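Local atomic coordinates of glycosyl transferases group 1 family protein (Francisella tularensis subsp. tularensis, PDB entry 5I45), a protein that probably transfers sugar units as a group 1 glycosyltransferase of the GT-B type, this chain being its C-terminal domain. Residues A[43-48]-A[81-86]; A[52-57]-A[169-174]. All coordinates share one frame; numbering follows the deposited sequence.

Interaction 1 of 2, residues A[43-48]-A[81-86]; sequences GTQEFI and EQKVKQ
I48 overlaps V84 methyl against methyl: its CG2 meets V84 CG2 at 3.9 Å, the distance of plain van der Waals contact. The two branched side chains cross at about a right angle. The CB of I48 is directed toward the other helix, and its first torsion sets CG2 anti to the backbone N and beside the carbonyl carbon, while CG1 lies beside the backbone N. The CA atoms of I48 and V84 are 7.6 Å apart, close enough for two branched aliphatic side chains to meet at their CG2 methyls. Both residues are buried and both touch I93 of the neighbouring strand; I48 also reaches V65 and F95, so the pair closes the wedge between the helices and the sheet.

Farther from the sheet, Q45 and K83 form a second, more polar layer. Q45 lies one turn before I48, and its side chain runs out extended, CG anti to the backbone N (chi1 -174°), until the amide comes level with K83. The CE of K83 stands above the flat amide, 4.0 Å from Q45 CD, so an aliphatic methylene rather than the ammonium group covers it. Q45 was modelled in two conformations, which leaves this part of the contact less certain. Long side chains suit this place, because their carbon stems can shield the apolar layer while their ends find polar partners. E49 is approached by both, through a weak hydrogen bond from Q45 NE2 and a long, weak ion pair with K83 NZ, which has a second such partner in E79. No hydrogen bond joins the two segments. Helix 44-57 links strands 30-35 and 61-66, and helix 74-86 links 61-66 and 93-96: successive right-handed beta-alpha-beta crossovers of the Rossmann-like domain.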
ATOM      1  N   GLY A  43      -0.086  11.803   1.853  1.00  9.82           N
ATOM      2  CA  GLY A  43       0.301  11.411   0.498  1.00  9.71           C
ATOM      3  C   GLY A  43      -0.751  10.692  -0.290  1.00  9.13           C
ATOM      4  O   GLY A  43      -0.457  10.132  -1.344  1.00  9.37           O
ATOM      5  N   THR A  44      -2.001  10.737   0.166  1.00  9.02           N
ATOM      6  CA  THR A  44      -3.048  10.025  -0.533  1.00  9.14           C
ATOM      7  C   THR A  44      -3.223  10.514  -1.987  1.00  9.22           C
ATOM      8  O   THR A  44      -3.543   9.709  -2.868  1.00  9.05           O
ATOM      9  CB  THR A  44      -4.401  10.129   0.192  1.00  9.92           C
ATOM     10  OG1 THR A  44      -4.208  10.092   1.623  1.00 10.18           O
ATOM     11  CG2 THR A  44      -5.336   9.038  -0.297  1.00 10.18           C
ATOM     12  N   GLN A  45      -2.947  11.795  -2.234  0.50  9.47           N
ATOM     13  CA  GLN A  45      -3.029  12.299  -3.585  0.50  9.91           C
ATOM     14  C   GLN A  45      -1.915  11.750  -4.486  0.50 10.04           C
ATOM     15  O   GLN A  45      -2.188  11.427  -5.650  0.50  9.78           O
ATOM     16  CB  GLN A  45      -3.052  13.814  -3.612  0.50 10.75           C
ATOM     17  CG  GLN A  45      -3.286  14.324  -5.011  0.50 11.29           C
ATOM     18  CD  GLN A  45      -3.814  15.710  -5.033  0.50 12.17           C
ATOM     19  OE1 GLN A  45      -4.736  16.048  -4.286  0.50 12.01           O
ATOM     20  NE2 GLN A  45      -3.246  16.533  -5.906  0.50 12.86           N
ATOM     21  N   GLU A  46      -0.675  11.661  -3.984  0.60 10.19           N
ATOM     22  CA  GLU A  46       0.374  11.083  -4.815  0.60 10.81           C
ATOM     23  C   GLU A  46       0.061   9.614  -5.100  0.60 10.17           C
ATOM     24  O   GLU A  46       0.351   9.103  -6.183  0.60 10.16           O
ATOM     25  CB  GLU A  46       1.758  11.290  -4.185  0.60 11.69           C
ATOM     26  CG  GLU A  46       2.156  12.751  -4.108  0.60 13.01           C
ATOM     27  CD  GLU A  46       1.544  13.489  -2.935  0.60 13.66           C
ATOM     28  OE1 GLU A  46       1.877  13.132  -1.798  0.60 13.56           O
ATOM     29  OE2 GLU A  46       0.734  14.414  -3.153  0.60 15.72           O
ATOM     30  N   PHE A  47      -0.569   8.946  -4.147  1.00  9.66           N
ATOM     31  CA  PHE A  47      -0.959   7.561  -4.385  1.00  9.50           C
ATOM     32  C   PHE A  47      -2.009   7.453  -5.482  1.00  9.18           C
ATOM     33  O   PHE A  47      -1.856   6.654  -6.406  1.00  9.35           O
ATOM     34  CB  PHE A  47      -1.512   6.949  -3.120  1.00  9.79           C
ATOM     35  CG  PHE A  47      -1.988   5.527  -3.273  1.00  9.95           C
ATOM     36  CD1 PHE A  47      -1.103   4.446  -3.193  1.00 10.10           C
ATOM     37  CD2 PHE A  47      -3.318   5.263  -3.498  1.00 10.60           C
ATOM     38  CE1 PHE A  47      -1.566   3.159  -3.307  1.00 10.67           C
ATOM     39  CE2 PHE A  47      -3.781   3.973  -3.630  1.00 10.57           C
ATOM     40  CZ  PHE A  47      -2.901   2.917  -3.530  1.00 10.44           C
ATOM     41  N   ILE A  48      -3.068   8.250  -5.388  1.00  9.25           N
ATOM     42  CA  ILE A  48      -4.121   8.206  -6.398  1.00  9.66           C
ATOM     43  C   ILE A  48      -3.583   8.594  -7.783  1.00  9.79           C
ATOM     44  O   ILE A  48      -3.902   7.926  -8.785  1.00  9.91           O
ATOM     45  CB  ILE A  48      -5.311   9.102  -5.975  1.00 10.35           C
ATOM     46  CG1 ILE A  48      -6.022   8.460  -4.741  1.00 10.59           C
ATOM     47  CG2 ILE A  48      -6.282   9.329  -7.130  1.00 10.94           C
ATOM     48  CD1 ILE A  48      -6.703   7.154  -5.000  1.00 11.66           C
ATOM     49  N   GLU A  81     -11.843  11.110  -5.565  1.00 12.57           N
ATOM     50  CA  GLU A  81     -12.852  10.261  -6.242  1.00 14.30           C
ATOM     51  C   GLU A  81     -13.161  10.790  -7.632  1.00 15.32           C
ATOM     52  O   GLU A  81     -13.290  10.004  -8.573  1.00 14.87           O
ATOM     53  CB  GLU A  81     -14.114  10.137  -5.405  1.00 16.51           C
ATOM     54  CG  GLU A  81     -13.901   9.318  -4.151  1.00 18.51           C
ATOM     55  CD  GLU A  81     -14.987   9.504  -3.112  1.00 22.11           C
ATOM     56  OE1 GLU A  81     -15.725  10.513  -3.143  1.00 25.93           O
ATOM     57  OE2 GLU A  81     -15.095   8.639  -2.226  1.00 26.81           O
ATOM     58  N   GLN A  82     -13.257  12.112  -7.764  1.00 15.94           N
ATOM     59  CA  GLN A  82     -13.446  12.743  -9.072  1.00 18.21           C
ATOM     60  C   GLN A  82     -12.308  12.475 -10.015  1.00 17.12           C
ATOM     61  O   GLN A  82     -12.536  12.231 -11.202  1.00 18.18           O
ATOM     62  CB  GLN A  82     -13.610  14.288  -8.962  1.00 20.75           C
ATOM     63  CG  GLN A  82     -13.593  15.079 -10.291  1.00 24.25           C
ATOM     64  CD  GLN A  82     -12.209  15.410 -10.883  1.00 25.13           C
ATOM     65  OE1 GLN A  82     -12.030  15.360 -12.114  1.00 29.72           O
ATOM     66  NE2 GLN A  82     -11.241  15.749 -10.031  1.00 25.55           N
ATOM     67  N   LYS A  83     -11.077  12.579  -9.533  1.00 15.70           N
ATOM     68  CA  LYS A  83      -9.917  12.336 -10.392  1.00 15.94           C
ATOM     69  C   LYS A  83      -9.996  10.925 -10.965  1.00 14.73           C
ATOM     70  O   LYS A  83      -9.734  10.699 -12.127  1.00 15.03           O
ATOM     71  CB  LYS A  83      -8.586  12.482  -9.631  1.00 16.94           C
ATOM     72  CG  LYS A  83      -8.149  13.878  -9.263  1.00 20.02           C
ATOM     73  CD  LYS A  83      -6.781  13.817  -8.596  1.00 21.45           C
ATOM     74  CE  LYS A  83      -6.334  15.163  -8.086  1.00 23.76           C
ATOM     75  NZ  LYS A  83      -6.144  16.143  -9.175  1.00 26.05           N
ATOM     76  N   VAL A  84     -10.333   9.957 -10.122  1.00 12.70           N
ATOM     77  CA  VAL A  84     -10.472   8.569 -10.566  1.00 12.34           C
ATOM     78  C   VAL A  84     -11.569   8.408 -11.625  1.00 13.25           C
ATOM     79  O   VAL A  84     -11.360   7.750 -12.644  1.00 12.89           O
ATOM     80  CB  VAL A  84     -10.745   7.657  -9.357  1.00 11.66           C
ATOM     81  CG1 VAL A  84     -11.084   6.254  -9.810  1.00 11.77           C
ATOM     82  CG2 VAL A  84      -9.542   7.616  -8.409  1.00 11.27           C
ATOM     83  N   LYS A  85     -12.725   9.015 -11.353  1.00 14.47           N
ATOM     84  CA  LYS A  85     -13.871   8.911 -12.274  1.00 17.46           C
ATOM     85  C   LYS A  85     -13.532   9.573 -13.601  1.00 18.47           C
ATOM     86  O   LYS A  85     -13.805   9.019 -14.671  1.00 19.04           O
ATOM     87  CB  LYS A  85     -15.124   9.563 -11.670  1.00 20.01           C
ATOM     88  CG  LYS A  85     -16.374   9.363 -12.516  1.00 23.91           C
ATOM     89  CD  LYS A  85     -17.458  10.358 -12.138  1.00 27.27           C
ATOM     90  CE  LYS A  85     -18.674  10.305 -13.060  1.00 30.47           C
ATOM     91  NZ  LYS A  85     -19.555   9.105 -12.895  1.00 32.60           N
ATOM     92  N   GLN A  86     -12.933  10.757 -13.557  1.00 19.82           N
ATOM     93  CA  GLN A  86     -12.579  11.431 -14.807  1.00 22.40           C
ATOM     94  C   GLN A  86     -11.508  10.681 -15.620  1.00 20.70           C
ATOM     95  O   GLN A  86     -11.493  10.755 -16.845  1.00 21.62           O
ATOM     96  CB  GLN A  86     -12.272  12.910 -14.559  1.00 25.88           C
ATOM     97  CG  GLN A  86     -13.502  13.682 -14.049  1.00 29.74           C
ATOM     98  CD  GLN A  86     -14.707  13.633 -14.988  1.00 35.03           C
ATOM     99  OE1 GLN A  86     -14.581  13.860 -16.195  1.00 39.61           O
ATOM    100  NE2 GLN A  86     -15.894  13.359 -14.429  1.00 37.11           N
TER

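Interaction 2 of 2, residues A[52-57]-A[169-174]; sequences IVTLKK and DKLDML
The D172 carboxylate is the flat group here, and K57 approaches it close to its plane rather than over a face: NZ comes in on the syn side of OD1, only 17° out of plane. The hydrogen bond from K57 NZ to D172 OD1 is 2.9 Å long and forms part of a salt bridge. OD2 is the more distant oxygen, 3.5 Å from the same NZ. The extended lysine carries its ammonium group across the gap between the helices, crossing the aspartate at about a right angle. OD1 also accepts a hydrogen bond from Y58 OH, so two donors hold that oxygen and may steady the rotation of the group, although D172 was modelled in two conformations and the bridge may be only partly populated.

Deeper in the interface, T54 packs across L171. Its methyl CG2, the branch anti to the backbone N, lies 3.9 Å from L171 CB, while OG1 is 3.8 Å from L171 CD1. The hydroxyl can sit against this apolar chain because chi1 of -58° places OG1 beside the backbone N, turned back to a hydrogen bond with A50 O one turn earlier in its own helix. A small threonine suits the spot, where the helix axes approach to 9.4 Å, and L171 continues inward to I139 of the sheet. The short helical segments run nearly parallel, at 25°. The K57-D172 bridge is a feature of this protein; the near-parallel helices packed side by side on a parallel sheet are characteristic of an alpha/beta Rossmann-like domain.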
ATOM      1  N   ILE A  52      -3.493   6.202 -11.046  1.00 11.05           N
ATOM      2  CA  ILE A  52      -4.143   6.570 -12.301  1.00 12.06           C
ATOM      3  C   ILE A  52      -3.190   6.353 -13.485  1.00 12.75           C
ATOM      4  O   ILE A  52      -3.602   5.827 -14.518  1.00 14.59           O
ATOM      5  CB  ILE A  52      -4.679   8.017 -12.233  1.00 12.46           C
ATOM      6  CG1 ILE A  52      -5.918   8.049 -11.335  1.00 12.46           C
ATOM      7  CG2 ILE A  52      -4.985   8.567 -13.616  1.00 13.58           C
ATOM      8  CD1 ILE A  52      -6.381   9.445 -11.018  1.00 13.03           C
ATOM      9  N   VAL A  53      -1.934   6.735 -13.337  1.00 12.75           N
ATOM     10  CA  VAL A  53      -0.926   6.501 -14.365  1.00 13.68           C
ATOM     11  C   VAL A  53      -0.691   4.998 -14.549  1.00 13.53           C
ATOM     12  O   VAL A  53      -0.683   4.467 -15.646  1.00 14.79           O
ATOM     13  CB  VAL A  53       0.403   7.203 -13.945  1.00 14.33           C
ATOM     14  CG1 VAL A  53       1.600   6.727 -14.747  1.00 15.44           C
ATOM     15  CG2 VAL A  53       0.245   8.723 -14.017  1.00 15.09           C
ATOM     16  N   THR A  54      -0.509   4.290 -13.439  1.00 12.16           N
ATOM     17  CA  THR A  54      -0.090   2.898 -13.502  1.00 12.48           C
ATOM     18  C   THR A  54      -1.177   1.957 -13.991  1.00 12.55           C
ATOM     19  O   THR A  54      -0.925   1.053 -14.794  1.00 13.55           O
ATOM     20  CB  THR A  54       0.392   2.465 -12.103  1.00 11.83           C
ATOM     21  OG1 THR A  54       1.457   3.322 -11.678  1.00 12.33           O
ATOM     22  CG2 THR A  54       0.866   1.042 -12.108  1.00 12.40           C
ATOM     23  N   LEU A  55      -2.361   2.119 -13.461  1.00 12.71           N
ATOM     24  CA  LEU A  55      -3.396   1.130 -13.675  1.00 13.90           C
ATOM     25  C   LEU A  55      -4.019   1.179 -15.043  1.00 15.47           C
ATOM     26  O   LEU A  55      -4.669   0.210 -15.441  1.00 16.77           O
ATOM     27  CB  LEU A  55      -4.421   1.170 -12.561  1.00 13.75           C
ATOM     28  CG  LEU A  55      -3.809   0.851 -11.207  1.00 14.04           C
ATOM     29  CD1 LEU A  55      -4.874   0.934 -10.136  1.00 14.53           C
ATOM     30  CD2 LEU A  55      -3.125  -0.513 -11.176  1.00 14.92           C
ATOM     31  N   LYS A  56      -3.845   2.282 -15.775  1.00 16.93           N
ATOM     32  CA  LYS A  56      -4.254   2.297 -17.177  1.00 19.44           C
ATOM     33  C   LYS A  56      -3.498   1.201 -17.926  1.00 18.70           C
ATOM     34  O   LYS A  56      -4.022   0.568 -18.845  1.00 20.30           O
ATOM     35  CB  LYS A  56      -3.939   3.643 -17.813  1.00 22.03           C
ATOM     36  CG  LYS A  56      -4.861   4.772 -17.410  1.00 24.77           C
ATOM     37  CD  LYS A  56      -4.212   6.120 -17.708  1.00 27.75           C
ATOM     38  CE  LYS A  56      -4.969   7.290 -17.103  1.00 29.28           C
ATOM     39  NZ  LYS A  56      -6.081   7.738 -17.982  1.00 31.84           N
ATOM     40  N   LYS A  57      -2.256   0.979 -17.522  1.00 17.44           N
ATOM     41  CA  LYS A  57      -1.379   0.007 -18.141  1.00 16.99           C
ATOM     42  C   LYS A  57      -1.627  -1.466 -17.733  1.00 17.05           C
ATOM     43  O   LYS A  57      -1.313  -2.392 -18.472  1.00 18.22           O
ATOM     44  CB  LYS A  57       0.065   0.429 -17.817  1.00 16.31           C
ATOM     45  CG  LYS A  57       1.102  -0.368 -18.534  1.00 15.82           C
ATOM     46  CD  LYS A  57       2.513   0.159 -18.268  1.00 14.63           C
ATOM     47  CE  LYS A  57       3.511  -0.745 -18.954  1.00 14.53           C
ATOM     48  NZ  LYS A  57       4.906  -0.393 -18.535  1.00 13.89           N
ATOM     49  N   ASP A 169       6.499   4.823 -11.063  1.00 10.61           N
ATOM     50  CA  ASP A 169       7.636   4.090 -11.636  1.00 11.23           C
ATOM     51  C   ASP A 169       7.932   2.832 -10.829  1.00 10.93           C
ATOM     52  O   ASP A 169       8.232   1.793 -11.386  1.00 10.80           O
ATOM     53  CB  ASP A 169       8.885   4.978 -11.708  1.00 12.21           C
ATOM     54  CG  ASP A 169       8.761   6.085 -12.717  1.00 13.66           C
ATOM     55  OD1 ASP A 169       7.941   5.988 -13.651  1.00 15.06           O
ATOM     56  OD2 ASP A 169       9.523   7.056 -12.564  1.00 16.37           O
ATOM     57  N   LYS A 170       7.832   2.925  -9.503  1.00 12.07           N
ATOM     58  CA  LYS A 170       8.081   1.741  -8.677  1.00 11.84           C
ATOM     59  C   LYS A 170       6.966   0.711  -8.792  1.00 10.79           C
ATOM     60  O   LYS A 170       7.228  -0.493  -8.822  1.00 10.46           O
ATOM     61  CB  LYS A 170       8.336   2.131  -7.224  1.00 12.94           C
ATOM     62  CG  LYS A 170       9.530   3.068  -6.999  1.00 15.17           C
ATOM     63  CD  LYS A 170      10.805   2.409  -7.495  1.00 16.71           C
ATOM     64  CE  LYS A 170      12.069   3.153  -7.112  1.00 20.02           C
ATOM     65  NZ  LYS A 170      12.618   3.971  -8.193  1.00 22.23           N
ATOM     66  N   LEU A 171       5.727   1.178  -8.859  1.00 10.54           N
ATOM     67  CA  LEU A 171       4.620   0.251  -9.061  1.00 10.17           C
ATOM     68  C   LEU A 171       4.798  -0.491 -10.382  1.00 10.82           C
ATOM     69  O   LEU A 171       4.631  -1.719 -10.461  1.00 10.78           O
ATOM     70  CB  LEU A 171       3.302   0.987  -9.095  1.00 10.41           C
ATOM     71  CG  LEU A 171       2.826   1.560  -7.781  1.00 10.63           C
ATOM     72  CD1 LEU A 171       1.617   2.409  -8.032  1.00 11.62           C
ATOM     73  CD2 LEU A 171       2.479   0.446  -6.805  1.00 10.22           C
ATOM     74  N   ASP A 172       5.041   0.275 -11.448  0.60 11.73           N
ATOM     75  CA  ASP A 172       5.245  -0.272 -12.819  0.60 12.43           C
ATOM     76  C   ASP A 172       6.232  -1.434 -12.760  0.60 12.40           C
ATOM     77  O   ASP A 172       5.947  -2.555 -13.193  0.60 12.52           O
ATOM     78  CB  ASP A 172       5.770   0.873 -13.721  0.60 13.27           C
ATOM     79  CG  ASP A 172       5.909   0.497 -15.217  0.60 13.63           C
ATOM     80  OD1 ASP A 172       5.316  -0.509 -15.668  0.60 13.43           O
ATOM     81  OD2 ASP A 172       6.579   1.280 -15.942  0.60 14.79           O
HETATM   82  N   MSE A 173       7.404  -1.152 -12.170  0.50 12.55           N
HETATM   83  CA  MSE A 173       8.533  -2.109 -12.019  0.50 13.45           C
HETATM   84  C   MSE A 173       8.198  -3.351 -11.228  0.50 12.84           C
HETATM   85  O   MSE A 173       8.621  -4.455 -11.591  0.50 13.50           O
HETATM   86  CB  MSE A 173       9.697  -1.360 -11.327  0.50 15.02           C
HETATM   87  CG  MSE A 173      10.824  -2.259 -10.759  0.50 16.12           C
HETATM   88 SE   MSE A 173      11.986  -1.426  -9.373  0.50 19.77          SE
HETATM   89  CE  MSE A 173      12.260   0.387 -10.103  0.50 18.89           C
ATOM     90  N   LEU A 174       7.479  -3.191 -10.118  1.00 11.68           N
ATOM     91  CA  LEU A 174       7.069  -4.326  -9.288  1.00 11.75           C
ATOM     92  C   LEU A 174       5.982  -5.161  -9.935  1.00 11.58           C
ATOM     93  O   LEU A 174       5.946  -6.358  -9.744  1.00 11.25           O
ATOM     94  CB  LEU A 174       6.636  -3.876  -7.913  1.00 11.87           C
ATOM     95  CG  LEU A 174       7.754  -3.308  -7.011  1.00 12.43           C
ATOM     96  CD1 LEU A 174       7.156  -2.734  -5.761  1.00 13.06           C
ATOM     97  CD2 LEU A 174       8.714  -4.422  -6.645  1.00 13.70           C
TER

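Both contacts are made by helix 44-57, whose first turns serve interaction 1 and whose last turns serve interaction 2; their centres are about 14 Å apart. Along the chain the segments alternate, 43-48, 52-57, 81-86 and then 169-174, so the helix is flanked by helix 74-86, the next crossover, and by helix 164-176, from much later in the sequence. The contacts also touch directly, I52 CD1 lying 3.7 Å from K83 O. Together they line up three helices over one parallel sheet, tying its early strands to the later part of what is probably the donor-binding half of a GT-B enzyme.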